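Local coordinates for ALDH21) (PDB 5N5S), which probably oxidises D-glyceraldehyde 3-phosphate to 3-phosphoglycerate with NADP(+) as the electron acceptor, as a member of the aldehyde dehydrogenase family, at residues S183-W188 with K259-T264; V210-S215 with E247-F252. One frame throughout, in Å; residues are numbered along the deposited sequence.

Interaction 1: residues S183-W188 with K259-T264. With NAP (NADP nicotinamide-adenine-dinucleotide phosphate), chain G.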
ATOM      1  N   SER B 183       7.539  27.379   3.274  1.00 62.48           N
ATOM      2  CA  SER B 183       8.676  28.250   3.017  1.00 63.21           C
ATOM      3  C   SER B 183       9.690  27.420   2.234  1.00 66.32           C
ATOM      4  O   SER B 183      10.058  26.316   2.658  1.00 65.71           O
ATOM      5  CB  SER B 183       9.288  28.749   4.316  1.00 65.52           C
ATOM      6  OG  SER B 183      10.394  29.587   4.030  1.00 73.45           O
ATOM      7  N   MET B 184      10.125  27.947   1.084  1.00 62.95           N
ATOM      8  CA  MET B 184      11.085  27.263   0.224  1.00 62.24           C
ATOM      9  C   MET B 184      12.336  28.081   0.012  1.00 67.08           C
ATOM     10  O   MET B 184      12.273  29.263  -0.326  1.00 66.66           O
ATOM     11  CB  MET B 184      10.457  26.898  -1.129  1.00 63.80           C
ATOM     12  CG  MET B 184       9.256  26.027  -1.011  1.00 64.31           C
ATOM     13  SD  MET B 184       8.346  26.054  -2.533  1.00 67.49           S
ATOM     14  CE  MET B 184       7.144  24.846  -2.162  1.00 62.05           C
ATOM     15  N   VAL B 185      13.478  27.443   0.242  1.00 64.50           N
ATOM     16  CA  VAL B 185      14.794  28.049   0.058  1.00 65.60           C
ATOM     17  C   VAL B 185      15.600  27.052  -0.786  1.00 68.73           C
ATOM     18  O   VAL B 185      15.770  25.901  -0.382  1.00 67.50           O
ATOM     19  CB  VAL B 185      15.480  28.432   1.393  1.00 69.70           C
ATOM     20  CG1 VAL B 185      16.790  29.155   1.135  1.00 71.13           C
ATOM     21  CG2 VAL B 185      14.568  29.293   2.269  1.00 69.72           C
ATOM     22  N   SER B 186      16.018  27.478  -1.989  1.00 65.96           N
ATOM     23  CA  SER B 186      16.720  26.641  -2.965  1.00 65.69           C
ATOM     24  C   SER B 186      18.180  27.088  -3.232  1.00 71.62           C
ATOM     25  O   SER B 186      18.491  28.259  -3.002  1.00 72.22           O
ATOM     26  CB  SER B 186      15.915  26.588  -4.263  1.00 69.58           C
ATOM     27  OG  SER B 186      15.616  27.893  -4.738  1.00 80.59           O
ATOM     28  N   PRO B 187      19.092  26.192  -3.720  1.00 68.78           N
ATOM     29  CA  PRO B 187      20.483  26.614  -3.961  1.00 70.12           C
ATOM     30  C   PRO B 187      20.734  27.137  -5.383  1.00 75.93           C
ATOM     31  O   PRO B 187      19.791  27.276  -6.162  1.00 75.98           O
ATOM     32  CB  PRO B 187      21.268  25.327  -3.681  1.00 70.67           C
ATOM     33  CG  PRO B 187      20.356  24.244  -4.111  1.00 73.07           C
ATOM     34  CD  PRO B 187      18.926  24.765  -4.064  1.00 68.28           C
ATOM     35  N   TRP B 188      22.006  27.392  -5.731  1.00 74.48           N
ATOM     36  CA  TRP B 188      22.363  27.906  -7.046  1.00 76.89           C
ATOM     37  C   TRP B 188      22.615  26.831  -8.125  1.00 84.49           C
ATOM     38  O   TRP B 188      22.394  27.134  -9.295  1.00 85.82           O
ATOM     39  CB  TRP B 188      23.579  28.886  -6.965  1.00 77.29           C
ATOM     40  CG  TRP B 188      24.918  28.215  -6.786  1.00 78.35           C
ATOM     41  CD1 TRP B 188      25.581  28.010  -5.612  1.00 80.87           C
ATOM     42  CD2 TRP B 188      25.709  27.590  -7.807  1.00 78.70           C
ATOM     43  NE1 TRP B 188      26.729  27.285  -5.835  1.00 80.65           N
ATOM     44  CE2 TRP B 188      26.826  27.003  -7.173  1.00 82.59           C
ATOM     45  CE3 TRP B 188      25.580  27.466  -9.204  1.00 80.67           C
ATOM     46  CZ2 TRP B 188      27.802  26.296  -7.882  1.00 82.19           C
ATOM     47  CZ3 TRP B 188      26.539  26.751  -9.902  1.00 82.49           C
ATOM     48  CH2 TRP B 188      27.639  26.185  -9.246  1.00 82.95           C
ATOM     49  N   LYS B 259       3.982  26.539   8.002  1.00 62.55           N
ATOM     50  CA  LYS B 259       3.814  25.267   8.707  1.00 61.33           C
ATOM     51  C   LYS B 259       4.945  24.289   8.371  1.00 64.45           C
ATOM     52  O   LYS B 259       5.156  23.306   9.087  1.00 64.12           O
ATOM     53  CB  LYS B 259       2.420  24.667   8.447  1.00 63.43           C
ATOM     54  CG  LYS B 259       1.246  25.528   8.970  1.00 67.48           C
ATOM     55  CD  LYS B 259       1.194  25.684  10.514  1.00 79.65           C
ATOM     56  CE  LYS B 259       0.624  24.531  11.349  1.00 96.34           C
ATOM     57  NZ  LYS B 259      -0.827  24.298  11.108  1.00107.59           N
ATOM     58  N   LEU B 260       5.693  24.590   7.302  1.00 59.65           N
ATOM     59  CA  LEU B 260       6.829  23.801   6.856  1.00 58.60           C
ATOM     60  C   LEU B 260       7.895  24.681   6.216  1.00 61.47           C
ATOM     61  O   LEU B 260       7.575  25.618   5.479  1.00 61.43           O
ATOM     62  CB  LEU B 260       6.378  22.688   5.873  1.00 57.53           C
ATOM     63  CG  LEU B 260       7.477  21.904   5.112  1.00 60.88           C
ATOM     64  CD1 LEU B 260       8.064  20.785   5.961  1.00 59.57           C
ATOM     65  CD2 LEU B 260       6.952  21.348   3.821  1.00 62.05           C
ATOM     66  N   LEU B 261       9.154  24.361   6.502  1.00 56.86           N
ATOM     67  CA  LEU B 261      10.324  24.953   5.889  1.00 57.73           C
ATOM     68  C   LEU B 261      11.036  23.821   5.129  1.00 60.33           C
ATOM     69  O   LEU B 261      11.397  22.796   5.719  1.00 57.72           O
ATOM     70  CB  LEU B 261      11.275  25.600   6.932  1.00 59.01           C
ATOM     71  CG  LEU B 261      12.724  25.904   6.467  1.00 64.49           C
ATOM     72  CD1 LEU B 261      12.763  27.005   5.393  1.00 66.00           C
ATOM     73  CD2 LEU B 261      13.602  26.277   7.637  1.00 66.51           C
ATOM     74  N   THR B 262      11.189  23.990   3.821  1.00 58.78           N
ATOM     75  CA  THR B 262      11.913  23.022   2.998  1.00 58.27           C
ATOM     76  C   THR B 262      13.132  23.742   2.427  1.00 62.39           C
ATOM     77  O   THR B 262      13.003  24.719   1.685  1.00 62.31           O
ATOM     78  CB  THR B 262      11.008  22.251   2.001  1.00 62.54           C
ATOM     79  OG1 THR B 262      11.814  21.378   1.211  1.00 65.92           O
ATOM     80  CG2 THR B 262      10.146  23.150   1.117  1.00 58.31           C
ATOM     81  N   PHE B 263      14.311  23.302   2.862  1.00 60.32           N
ATOM     82  CA  PHE B 263      15.586  23.885   2.471  1.00 61.34           C
ATOM     83  C   PHE B 263      16.480  22.927   1.715  1.00 65.48           C
ATOM     84  O   PHE B 263      16.654  21.774   2.119  1.00 65.50           O
ATOM     85  CB  PHE B 263      16.314  24.426   3.717  1.00 63.69           C
ATOM     86  CG  PHE B 263      17.715  24.958   3.498  1.00 66.41           C
ATOM     87  CD1 PHE B 263      17.927  26.285   3.135  1.00 69.70           C
ATOM     88  CD2 PHE B 263      18.824  24.138   3.669  1.00 68.08           C
ATOM     89  CE1 PHE B 263      19.221  26.779   2.941  1.00 70.90           C
ATOM     90  CE2 PHE B 263      20.117  24.638   3.468  1.00 71.37           C
ATOM     91  CZ  PHE B 263      20.303  25.956   3.116  1.00 70.23           C
ATOM     92  N   THR B 264      17.100  23.442   0.644  1.00 62.48           N
ATOM     93  CA  THR B 264      18.101  22.758  -0.171  1.00 61.43           C
ATOM     94  C   THR B 264      19.290  23.708  -0.247  1.00 67.12           C
ATOM     95  O   THR B 264      19.153  24.841  -0.719  1.00 67.77           O
ATOM     96  CB  THR B 264      17.540  22.286  -1.526  1.00 66.23           C
ATOM     97  OG1 THR B 264      16.441  21.407  -1.294  1.00 67.24           O
ATOM     98  CG2 THR B 264      18.565  21.520  -2.342  1.00 62.98           C
TER
HETATM   99  PA  NAP G 502      23.851  27.879   0.426  1.00 82.35           P
HETATM  100  O1A NAP G 502      23.719  27.347   1.805  1.00 82.06           O
HETATM  101  O2A NAP G 502      24.930  28.958   0.277  1.00 84.13           O
HETATM  102  O5B NAP G 502      22.507  28.608  -0.042  1.00 83.51           O
HETATM  103  C5B NAP G 502      21.245  27.993  -0.371  1.00 84.52           C
HETATM  104  C4B NAP G 502      20.165  29.039  -0.227  1.00 87.17           C
HETATM  105  O4B NAP G 502      20.077  29.475   1.150  1.00 87.77           O
HETATM  106  C3B NAP G 502      20.317  30.312  -1.065  1.00 88.34           C
HETATM  107  O3B NAP G 502      19.053  30.676  -1.613  1.00 88.48           O
HETATM  108  C2B NAP G 502      20.819  31.335  -0.047  1.00 89.20           C
HETATM  109  O2B NAP G 502      20.642  32.725  -0.390  1.00 92.15           O
HETATM  110  C1B NAP G 502      20.057  30.890   1.194  1.00 87.29           C
HETATM  111  N9A NAP G 502      20.462  31.324   2.531  1.00 84.30           N
HETATM  112  C8A NAP G 502      21.723  31.302   3.068  1.00 83.57           C
HETATM  113  N7A NAP G 502      21.777  31.686   4.319  1.00 83.84           N
HETATM  114  C5A NAP G 502      20.458  31.981   4.632  1.00 82.84           C
HETATM  115  C6A NAP G 502      19.835  32.423   5.821  1.00 81.30           C
HETATM  116  N6A NAP G 502      20.488  32.628   6.966  1.00 78.90           N
HETATM  117  N1A NAP G 502      18.494  32.616   5.796  1.00 81.83           N
HETATM  118  C2A NAP G 502      17.829  32.377   4.659  1.00 81.60           C
HETATM  119  N3A NAP G 502      18.306  31.953   3.481  1.00 81.32           N
HETATM  120  C4A NAP G 502      19.636  31.770   3.535  1.00 82.75           C
HETATM  121  O3  NAP G 502      24.133  26.870  -0.781  1.00 81.20           O
HETATM  122  PN  NAP G 502      24.535  27.030  -2.322  1.00 81.92           P
HETATM  123  O1N NAP G 502      25.920  27.546  -2.411  1.00 82.43           O
HETATM  124  O2N NAP G 502      23.458  27.754  -3.031  1.00 80.26           O
HETATM  125  O5D NAP G 502      24.536  25.496  -2.766  1.00 83.98           O
HETATM  126  C5D NAP G 502      25.637  24.610  -2.441  1.00 83.02           C
HETATM  127  C4D NAP G 502      25.284  23.624  -1.348  1.00 79.04           C
HETATM  128  O4D NAP G 502      23.989  23.032  -1.616  1.00 77.68           O
HETATM  129  C3D NAP G 502      26.231  22.433  -1.235  1.00 77.66           C
HETATM  130  O3D NAP G 502      26.487  22.083   0.123  1.00 79.34           O
HETATM  131  C2D NAP G 502      25.451  21.347  -1.975  1.00 75.70           C
HETATM  132  O2D NAP G 502      25.815  20.008  -1.674  1.00 75.51           O
HETATM  133  C1D NAP G 502      24.025  21.632  -1.424  1.00 74.07           C
HETATM  134  N1N NAP G 502      22.968  20.994  -2.314  1.00 66.24           N
HETATM  135  C2N NAP G 502      22.131  19.978  -1.804  1.00 60.03           C
HETATM  136  C3N NAP G 502      21.269  19.326  -2.670  1.00 61.12           C
HETATM  137  C7N NAP G 502      20.411  18.130  -2.304  1.00 57.37           C
HETATM  138  O7N NAP G 502      19.558  17.714  -3.119  1.00 59.50           O
HETATM  139  N7N NAP G 502      20.569  17.583  -1.094  1.00 52.40           N
HETATM  140  C4N NAP G 502      21.249  19.712  -4.011  1.00 65.28           C
HETATM  141  C5N NAP G 502      22.081  20.720  -4.473  1.00 65.36           C
HETATM  142  C6N NAP G 502      22.925  21.353  -3.610  1.00 66.39           C
HETATM  143  P2B NAP G 502      21.615  33.583  -1.330  1.00 92.88           P
HETATM  144  O1X NAP G 502      22.557  32.764  -2.180  1.00 93.27           O
HETATM  145  O2X NAP G 502      22.338  34.575  -0.386  1.00 92.97           O
HETATM  146  O3X NAP G 502      20.560  34.323  -2.150  1.00 93.19           O

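Interaction 2: residues V210-S215 with E247-F252. With NAP (NADP nicotinamide-adenine-dinucleotide phosphate), chain G.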
ATOM      1  N   VAL B 210       5.901  30.388  -0.506  1.00 65.50           N
ATOM      2  CA  VAL B 210       6.741  31.570  -0.706  1.00 66.47           C
ATOM      3  C   VAL B 210       8.147  31.021  -0.931  1.00 68.43           C
ATOM      4  O   VAL B 210       8.709  30.371  -0.038  1.00 67.36           O
ATOM      5  CB  VAL B 210       6.671  32.650   0.421  1.00 71.00           C
ATOM      6  CG1 VAL B 210       7.384  33.927  -0.017  1.00 72.99           C
ATOM      7  CG2 VAL B 210       5.229  32.971   0.807  1.00 70.20           C
ATOM      8  N   LEU B 211       8.669  31.210  -2.157  1.00 64.85           N
ATOM      9  CA  LEU B 211       9.974  30.703  -2.581  1.00 64.62           C
ATOM     10  C   LEU B 211      11.045  31.784  -2.637  1.00 73.22           C
ATOM     11  O   LEU B 211      10.858  32.811  -3.292  1.00 74.64           O
ATOM     12  CB  LEU B 211       9.870  29.931  -3.928  1.00 63.54           C
ATOM     13  CG  LEU B 211      11.172  29.611  -4.696  1.00 66.98           C
ATOM     14  CD1 LEU B 211      11.761  28.281  -4.293  1.00 64.90           C
ATOM     15  CD2 LEU B 211      10.933  29.597  -6.168  1.00 68.46           C
ATOM     16  N   LYS B 212      12.173  31.531  -1.943  1.00 70.36           N
ATOM     17  CA  LYS B 212      13.350  32.379  -1.925  1.00 71.84           C
ATOM     18  C   LYS B 212      14.451  31.638  -2.703  1.00 77.72           C
ATOM     19  O   LYS B 212      15.159  30.799  -2.131  1.00 76.29           O
ATOM     20  CB  LYS B 212      13.784  32.718  -0.484  1.00 73.74           C
ATOM     21  CG  LYS B 212      14.982  33.667  -0.389  1.00 83.84           C
ATOM     22  CD  LYS B 212      16.153  32.940   0.259  1.00 91.35           C
ATOM     23  CE  LYS B 212      17.481  33.630   0.089  1.00 97.81           C
ATOM     24  NZ  LYS B 212      17.976  33.547  -1.311  1.00103.67           N
ATOM     25  N   PRO B 213      14.587  31.899  -4.028  1.00 77.20           N
ATOM     26  CA  PRO B 213      15.667  31.245  -4.784  1.00 77.08           C
ATOM     27  C   PRO B 213      17.015  31.921  -4.517  1.00 82.53           C
ATOM     28  O   PRO B 213      17.044  33.012  -3.938  1.00 82.61           O
ATOM     29  CB  PRO B 213      15.225  31.401  -6.242  1.00 79.65           C
ATOM     30  CG  PRO B 213      14.386  32.634  -6.257  1.00 85.33           C
ATOM     31  CD  PRO B 213      13.827  32.850  -4.876  1.00 80.19           C
ATOM     32  N   ALA B 214      18.132  31.270  -4.924  1.00 79.96           N
ATOM     33  CA  ALA B 214      19.478  31.816  -4.746  1.00 80.85           C
ATOM     34  C   ALA B 214      19.636  33.108  -5.557  1.00 86.78           C
ATOM     35  O   ALA B 214      19.223  33.150  -6.716  1.00 86.70           O
ATOM     36  CB  ALA B 214      20.516  30.791  -5.162  1.00 80.81           C
ATOM     37  N   SER B 215      20.178  34.174  -4.920  1.00 84.81           N
ATOM     38  CA  SER B 215      20.392  35.505  -5.507  1.00 86.41           C
ATOM     39  C   SER B 215      21.176  35.472  -6.812  1.00 89.92           C
ATOM     40  O   SER B 215      20.872  36.238  -7.722  1.00 90.38           O
ATOM     41  CB  SER B 215      21.095  36.422  -4.513  1.00 92.31           C
ATOM     42  OG  SER B 215      20.250  36.735  -3.420  1.00104.77           O
ATOM     43  N   GLU B 247      20.876  37.830   4.109  1.00100.94           N
ATOM     44  CA  GLU B 247      20.778  38.786   5.214  1.00102.13           C
ATOM     45  C   GLU B 247      19.345  39.330   5.397  1.00105.19           C
ATOM     46  O   GLU B 247      19.003  39.806   6.485  1.00104.99           O
ATOM     47  CB  GLU B 247      21.755  39.949   4.973  1.00106.29           C
ATOM     48  CG  GLU B 247      22.363  40.521   6.239  1.00119.71           C
ATOM     49  CD  GLU B 247      23.808  40.965   6.100  1.00148.71           C
ATOM     50  OE1 GLU B 247      24.074  42.172   6.301  1.00148.22           O
ATOM     51  OE2 GLU B 247      24.675  40.110   5.798  1.00145.25           O
ATOM     52  N   ASP B 248      18.516  39.251   4.337  1.00100.66           N
ATOM     53  CA  ASP B 248      17.139  39.761   4.305  1.00100.06           C
ATOM     54  C   ASP B 248      16.080  38.660   4.421  1.00 99.06           C
ATOM     55  O   ASP B 248      14.907  38.967   4.642  1.00 97.84           O
ATOM     56  CB  ASP B 248      16.903  40.548   2.994  1.00103.60           C
ATOM     57  CG  ASP B 248      18.024  41.486   2.577  1.00115.61           C
ATOM     58  OD1 ASP B 248      18.263  42.479   3.297  1.00117.59           O
ATOM     59  OD2 ASP B 248      18.632  41.247   1.506  1.00120.84           O
ATOM     60  N   ALA B 249      16.484  37.392   4.254  1.00 93.39           N
ATOM     61  CA  ALA B 249      15.580  36.243   4.238  1.00 90.47           C
ATOM     62  C   ALA B 249      15.442  35.487   5.573  1.00 92.84           C
ATOM     63  O   ALA B 249      15.250  34.271   5.570  1.00 92.07           O
ATOM     64  CB  ALA B 249      15.995  35.300   3.125  1.00 90.12           C
ATOM     65  N   ASP B 250      15.471  36.202   6.703  1.00 89.90           N
ATOM     66  CA  ASP B 250      15.324  35.593   8.034  1.00 88.53           C
ATOM     67  C   ASP B 250      13.905  35.035   8.299  1.00 88.75           C
ATOM     68  O   ASP B 250      13.775  33.966   8.905  1.00 86.58           O
ATOM     69  CB  ASP B 250      15.744  36.588   9.134  1.00 92.43           C
ATOM     70  CG  ASP B 250      15.858  35.980  10.521  1.00104.72           C
ATOM     71  OD1 ASP B 250      16.602  34.990  10.676  1.00104.60           O
ATOM     72  OD2 ASP B 250      15.226  36.514  11.459  1.00112.99           O
ATOM     73  N   MET B 251      12.856  35.760   7.847  1.00 84.34           N
ATOM     74  CA  MET B 251      11.445  35.381   7.994  1.00 82.16           C
ATOM     75  C   MET B 251      11.171  33.997   7.434  1.00 81.63           C
ATOM     76  O   MET B 251      10.400  33.253   8.038  1.00 79.48           O
ATOM     77  CB  MET B 251      10.527  36.400   7.313  1.00 85.81           C
ATOM     78  CG  MET B 251       9.872  37.358   8.281  1.00 91.06           C
ATOM     79  SD  MET B 251       8.593  38.381   7.503  1.00 96.69           S
ATOM     80  CE  MET B 251       9.594  39.599   6.700  1.00 95.67           C
ATOM     81  N   PHE B 252      11.838  33.634   6.301  1.00 76.42           N
ATOM     82  CA  PHE B 252      11.716  32.325   5.644  1.00 73.79           C
ATOM     83  C   PHE B 252      12.025  31.179   6.599  1.00 76.33           C
ATOM     84  O   PHE B 252      11.522  30.071   6.411  1.00 74.94           O
ATOM     85  CB  PHE B 252      12.611  32.244   4.400  1.00 75.77           C
ATOM     86  CG  PHE B 252      12.036  32.961   3.201  1.00 78.26           C
ATOM     87  CD1 PHE B 252      11.141  32.322   2.352  1.00 80.11           C
ATOM     88  CD2 PHE B 252      12.382  34.282   2.926  1.00 82.06           C
ATOM     89  CE1 PHE B 252      10.597  32.996   1.254  1.00 81.90           C
ATOM     90  CE2 PHE B 252      11.849  34.949   1.815  1.00 85.50           C
ATOM     91  CZ  PHE B 252      10.954  34.306   0.993  1.00 82.35           C
TER
HETATM   92  PA  NAP G 502      23.851  27.879   0.426  1.00 82.35           P
HETATM   93  O1A NAP G 502      23.719  27.347   1.805  1.00 82.06           O
HETATM   94  O2A NAP G 502      24.930  28.958   0.277  1.00 84.13           O
HETATM   95  O5B NAP G 502      22.507  28.608  -0.042  1.00 83.51           O
HETATM   96  C5B NAP G 502      21.245  27.993  -0.371  1.00 84.52           C
HETATM   97  C4B NAP G 502      20.165  29.039  -0.227  1.00 87.17           C
HETATM   98  O4B NAP G 502      20.077  29.475   1.150  1.00 87.77           O
HETATM   99  C3B NAP G 502      20.317  30.312  -1.065  1.00 88.34           C
HETATM  100  O3B NAP G 502      19.053  30.676  -1.613  1.00 88.48           O
HETATM  101  C2B NAP G 502      20.819  31.335  -0.047  1.00 89.20           C
HETATM  102  O2B NAP G 502      20.642  32.725  -0.390  1.00 92.15           O
HETATM  103  C1B NAP G 502      20.057  30.890   1.194  1.00 87.29           C
HETATM  104  N9A NAP G 502      20.462  31.324   2.531  1.00 84.30           N
HETATM  105  C8A NAP G 502      21.723  31.302   3.068  1.00 83.57           C
HETATM  106  N7A NAP G 502      21.777  31.686   4.319  1.00 83.84           N
HETATM  107  C5A NAP G 502      20.458  31.981   4.632  1.00 82.84           C
HETATM  108  C6A NAP G 502      19.835  32.423   5.821  1.00 81.30           C
HETATM  109  N6A NAP G 502      20.488  32.628   6.966  1.00 78.90           N
HETATM  110  N1A NAP G 502      18.494  32.616   5.796  1.00 81.83           N
HETATM  111  C2A NAP G 502      17.829  32.377   4.659  1.00 81.60           C
HETATM  112  N3A NAP G 502      18.306  31.953   3.481  1.00 81.32           N
HETATM  113  C4A NAP G 502      19.636  31.770   3.535  1.00 82.75           C
HETATM  114  O3  NAP G 502      24.133  26.870  -0.781  1.00 81.20           O
HETATM  115  PN  NAP G 502      24.535  27.030  -2.322  1.00 81.92           P
HETATM  116  O1N NAP G 502      25.920  27.546  -2.411  1.00 82.43           O
HETATM  117  O2N NAP G 502      23.458  27.754  -3.031  1.00 80.26           O
HETATM  118  O5D NAP G 502      24.536  25.496  -2.766  1.00 83.98           O
HETATM  119  C5D NAP G 502      25.637  24.610  -2.441  1.00 83.02           C
HETATM  120  C4D NAP G 502      25.284  23.624  -1.348  1.00 79.04           C
HETATM  121  O4D NAP G 502      23.989  23.032  -1.616  1.00 77.68           O
HETATM  122  C3D NAP G 502      26.231  22.433  -1.235  1.00 77.66           C
HETATM  123  O3D NAP G 502      26.487  22.083   0.123  1.00 79.34           O
HETATM  124  C2D NAP G 502      25.451  21.347  -1.975  1.00 75.70           C
HETATM  125  O2D NAP G 502      25.815  20.008  -1.674  1.00 75.51           O
HETATM  126  C1D NAP G 502      24.025  21.632  -1.424  1.00 74.07           C
HETATM  127  N1N NAP G 502      22.968  20.994  -2.314  1.00 66.24           N
HETATM  128  C2N NAP G 502      22.131  19.978  -1.804  1.00 60.03           C
HETATM  129  C3N NAP G 502      21.269  19.326  -2.670  1.00 61.12           C
HETATM  130  C7N NAP G 502      20.411  18.130  -2.304  1.00 57.37           C
HETATM  131  O7N NAP G 502      19.558  17.714  -3.119  1.00 59.50           O
HETATM  132  N7N NAP G 502      20.569  17.583  -1.094  1.00 52.40           N
HETATM  133  C4N NAP G 502      21.249  19.712  -4.011  1.00 65.28           C
HETATM  134  C5N NAP G 502      22.081  20.720  -4.473  1.00 65.36           C
HETATM  135  C6N NAP G 502      22.925  21.353  -3.610  1.00 66.39           C
HETATM  136  P2B NAP G 502      21.615  33.583  -1.330  1.00 92.88           P
HETATM  137  O1X NAP G 502      22.557  32.764  -2.180  1.00 93.27           O
HETATM  138  O2X NAP G 502      22.338  34.575  -0.386  1.00 92.97           O
HETATM  139  O3X NAP G 502      20.560  34.323  -2.150  1.00 93.19           O

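Interaction 1: residues S183-W188 with K259-T264
Val185 lays its CG1 methyl against the edge of the Phe263 ring, 3.7 Å from CD1, and the same methyl lies 3.3 Å from the ribose oxygen O4B of NADP. With CG1 anti to the backbone N (chi1 -176°), this branch is directed to the nucleotide while CG2 sits on the Leu261 side. Phe263 meets O4B in turn with CE1, so a branched and a flat apolar residue together support the adenosine ribose. Were Phe263 cut back to an alanine, that flat edge would be lost and a gap beside Val185 CG1 and the ribose is likely to follow. On the other sheet face, Met184 and Thr262 run side by side, CG to CG2 at 3.7 Å, while the Thr262 hydroxyl bonds to Lys198. Between the two faces the parallel strands, 8° apart in direction, exchange four nearly straight hydrogen bonds, among them Thr262 N to Ser183 O at 2.8 Å. Beyond the strand end, Pro187 has no N-H to give and instead packs its CD on Thr264 CG2. That methyl also touches the nicotinamide at C3N, 3.5 Å away. Ser186 O accepts a bond from ribose hydroxyl O3B, and Trp188 N donates to phosphate oxygen O2N at 3.1 Å. Neighbouring parallel strands whose C-terminal ends carry the dinucleotide are the hallmark of the Rossmann-type cofactor domain of aldehyde dehydrogenases.

Interaction 2: residues V210-S215 with E247-F252
Lys212 sets its CB over the centre of the Phe252 ring, 3.6 Å from the centroid and 12° off the ring normal, a CH-pi contact. CG follows over the rim, standing above CE2 of that ring at 4.0 Å, and CD reaches the Ala249 methyl, 3.7 Å from its CB. A bend at chi2 (-116°) takes the chain from ring to methyl, and a second at chi4 turns NZ in to the 2'-phosphate: CE lies by O2B, and NZ donates to phosphate oxygen O3X at 2.8 Å and to ribose oxygens O2B and O3B. NZ also bonds to Pro213 O, from above that carbonyl's plane, and to Val244 O; five acceptors surround three N-H bonds, so some must be shared, and the position is closely defined. A long lysine suits the place: its methylenes tolerate an apolar wall and its charge is delivered at the far end. Val210 holds Phe252 from a second direction, crossing it at about a right angle with CG1 3.6 Å from CE1. Small Ala249 lets the lysine pass close by, its O approaching adenine C2A at 3.3 Å. Ser215 completes the grip on O3X with its backbone N and, at 2.7 Å, its OG. A cationic amine and two neutral donors converging on one phosphate oxygen would be expected to stabilise the negative charge of the 2'-phosphate, which NAD lacks, consistent with the use of NADP.

How the interactions relate
The two contacts, about 9 Å apart centre to centre, both reach one sheet, where strands 209-212, 182-185 and 260-264 are consecutive neighbours; 247-252 packs against it. Along the chain interaction 2 is nested within interaction 1: strand 182-185 comes first, then 209-212, then helix 251-254, followed after a short connection by strand 260-264. They are joined by the backbone, Met184 O lying 2.8 Å from Lys212 N, a probable hydrogen bond, and by Ser183 OG, probably hydrogen-bonded to Phe252 O. On NADP they meet at ribose oxygen O3B: interaction 2 holds the 2'-phosphate and flanks the adenine, while interaction 1 runs on to the diphosphate and nicotinamide.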